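Long-range contact in iron binding protein FbpA (Mannheimia haemolytica, PDB 1SI0), which binds ferric iron in the periplasm and probably hands it on for uptake into the cell: residues A[140-145]-A[194-199]. Residues are numbered along the deposited sequence; the frame is centred on the assembly and turned at random.
Sequences NSYNVS and IGNSYY. With FE (Fe (III) ion), chain B.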
loop_
_atom_site.group_PDB
_atom_site.type_symbol
_atom_site.label_atom_id
_atom_site.label_comp_id
_atom_site.label_asym_id
_atom_site.label_seq_id
_atom_site.Cartn_x
_atom_site.Cartn_y
_atom_site.Cartn_z
ATOM N N ASN A 140 -2.000 11.025 -2.758
ATOM C CA ASN A 140 -1.360 9.975 -2.000
ATOM C C ASN A 140 -1.236 8.752 -2.894
ATOM O O ASN A 140 -2.174 8.413 -3.613
ATOM C CB ASN A 140 -2.162 9.637 -0.751
ATOM C CG ASN A 140 -1.681 8.388 -0.095
ATOM O OD1 ASN A 140 -2.217 7.313 -0.344
ATOM N ND2 ASN A 140 -0.649 8.508 0.737
ATOM N N SER A 141 -0.104 8.070 -2.825
ATOM C CA SER A 141 0.182 7.010 -3.777
ATOM C C SER A 141 -0.809 5.860 -3.707
ATOM O O SER A 141 -1.063 5.217 -4.715
ATOM C CB SER A 141 1.608 6.496 -3.604
ATOM O OG SER A 141 1.782 5.821 -2.380
ATOM N N TYR A 142 -1.369 5.586 -2.535
ATOM C CA TYR A 142 -2.366 4.532 -2.448
ATOM C C TYR A 142 -3.573 4.865 -3.310
ATOM O O TYR A 142 -4.115 4.013 -3.998
ATOM C CB TYR A 142 -2.850 4.344 -1.015
ATOM C CG TYR A 142 -1.824 3.887 -0.011
ATOM C CD1 TYR A 142 -0.764 3.067 -0.375
ATOM C CD2 TYR A 142 -1.945 4.238 1.329
ATOM C CE1 TYR A 142 0.136 2.629 0.559
ATOM C CE2 TYR A 142 -1.040 3.804 2.268
ATOM C CZ TYR A 142 -0.002 2.996 1.879
ATOM O OH TYR A 142 0.898 2.544 2.809
ATOM N N ASN A 143 -4.011 6.115 -3.247
ATOM C CA ASN A 143 -5.098 6.570 -4.092
ATOM C C ASN A 143 -4.722 6.615 -5.560
ATOM O O ASN A 143 -5.480 6.162 -6.402
ATOM C CB ASN A 143 -5.601 7.940 -3.644
ATOM C CG ASN A 143 -6.437 7.867 -2.388
ATOM O OD1 ASN A 143 -7.032 6.835 -2.062
ATOM N ND2 ASN A 143 -6.499 8.983 -1.676
ATOM N N VAL A 144 -3.549 7.149 -5.870
ATOM C CA VAL A 144 -3.176 7.291 -7.272
ATOM C C VAL A 144 -3.074 5.909 -7.921
ATOM O O VAL A 144 -3.526 5.712 -9.044
ATOM C CB VAL A 144 -1.867 8.076 -7.457
ATOM C CG1 VAL A 144 -1.516 8.187 -8.935
ATOM C CG2 VAL A 144 -1.991 9.465 -6.834
ATOM N N SER A 145 -2.534 4.931 -7.206
ATOM C CA SER A 145 -2.439 3.598 -7.779
ATOM C C SER A 145 -3.803 2.943 -7.951
ATOM O O SER A 145 -4.017 2.219 -8.906
ATOM C CB SER A 145 -1.498 2.726 -6.978
ATOM O OG SER A 145 -0.164 3.082 -7.300
ATOM N N ILE A 194 -12.176 5.497 1.805
ATOM C CA ILE A 194 -11.261 4.584 1.150
ATOM C C ILE A 194 -10.022 4.494 2.025
ATOM O O ILE A 194 -9.531 5.502 2.511
ATOM C CB ILE A 194 -10.905 5.111 -0.250
ATOM C CG1 ILE A 194 -12.163 5.238 -1.113
ATOM C CG2 ILE A 194 -9.902 4.191 -0.935
ATOM C CD1 ILE A 194 -11.910 5.847 -2.470
ATOM N N GLY A 195 -9.526 3.286 2.249
ATOM C CA GLY A 195 -8.303 3.115 3.006
ATOM C C GLY A 195 -7.763 1.716 2.859
ATOM O O GLY A 195 -8.447 0.828 2.369
ATOM N N ASN A 196 -6.527 1.502 3.284
ATOM C CA ASN A 196 -5.957 0.175 3.175
ATOM C C ASN A 196 -6.471 -0.713 4.292
ATOM O O ASN A 196 -6.729 -0.251 5.400
ATOM C CB ASN A 196 -4.437 0.213 3.190
ATOM C CG ASN A 196 -3.851 0.685 1.877
ATOM O OD1 ASN A 196 -4.549 0.798 0.869
ATOM N ND2 ASN A 196 -2.558 0.940 1.881
ATOM N N SER A 197 -6.565 -1.998 3.984
ATOM C CA SER A 197 -7.151 -3.004 4.855
ATOM C C SER A 197 -6.416 -3.146 6.179
ATOM O O SER A 197 -7.044 -3.235 7.225
ATOM C CB SER A 197 -7.151 -4.356 4.141
ATOM O OG SER A 197 -5.858 -4.670 3.628
ATOM N N TYR A 198 -5.092 -3.201 6.135
ATOM C CA TYR A 198 -4.315 -3.502 7.344
ATOM C C TYR A 198 -4.514 -2.436 8.419
ATOM O O TYR A 198 -4.418 -2.747 9.605
ATOM C CB TYR A 198 -2.819 -3.712 7.033
ATOM C CG TYR A 198 -2.219 -2.576 6.267
ATOM C CD1 TYR A 198 -2.292 -2.534 4.882
ATOM C CD2 TYR A 198 -1.609 -1.525 6.925
ATOM C CE1 TYR A 198 -1.769 -1.491 4.181
ATOM C CE2 TYR A 198 -1.086 -0.463 6.228
ATOM C CZ TYR A 198 -1.186 -0.444 4.847
ATOM O OH TYR A 198 -0.717 0.602 4.112
ATOM N N TYR A 199 -4.819 -1.204 8.029
ATOM C CA TYR A 199 -5.069 -0.161 9.021
ATOM C C TYR A 199 -6.244 -0.500 9.925
ATOM O O TYR A 199 -6.263 -0.069 11.074
ATOM C CB TYR A 199 -5.298 1.203 8.373
ATOM C CG TYR A 199 -4.065 1.733 7.699
ATOM C CD1 TYR A 199 -4.067 2.021 6.344
ATOM C CD2 TYR A 199 -2.889 1.935 8.409
ATOM C CE1 TYR A 199 -2.932 2.497 5.718
ATOM C CE2 TYR A 199 -1.752 2.408 7.788
ATOM C CZ TYR A 199 -1.775 2.688 6.441
ATOM O OH TYR A 199 -0.638 3.146 5.823
HETATM FE FE FE B . 0.509 2.038 4.656
#
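Y142, Y198 and Y199 meet through their phenol oxygens on one iron(III) ion. Y142 OH, Y198 OH and Y199 OH each lie 2.0 Å from the iron. The oxygens of Y142 and Y198 are 2.8 Å apart, brought together by the metal and not by a hydrogen bond. Two further ligand atoms come from outside these segments, and a carbonate ion lies close to the Y199 side chain.

N196 belongs to the second shell. Its ND2 sits over the centre of the Y142 ring, 3.1 Å above the plane, with ring and amide planes 52° apart. The same ND2 donates a nearly straight bond to Y198 OH (2.9 Å, 169°), and that oxygen lies in the amide plane. R103 bonds N196 OD1, which helps fix the rotation of the amide. R103 also bonds N143 OD1, so it ties the two segments together. R101 gives Y142 OH a weak hydrogen bond.

With chi1 at 53°, the Y198 ring turns across Y199, laying CE2 over one face, offset toward the rim. N140 caps the helix that carries Y142, its OD1 accepting from Y142 N at 2.9 Å. In this solute-binding protein 1 family fold, helix 141-154 thus meets the end of strand 192-196 and the helix after it at the iron site.

Three tyrosine oxygens on one cation suggest phenolate ligands, hard donors well suited to ferric iron.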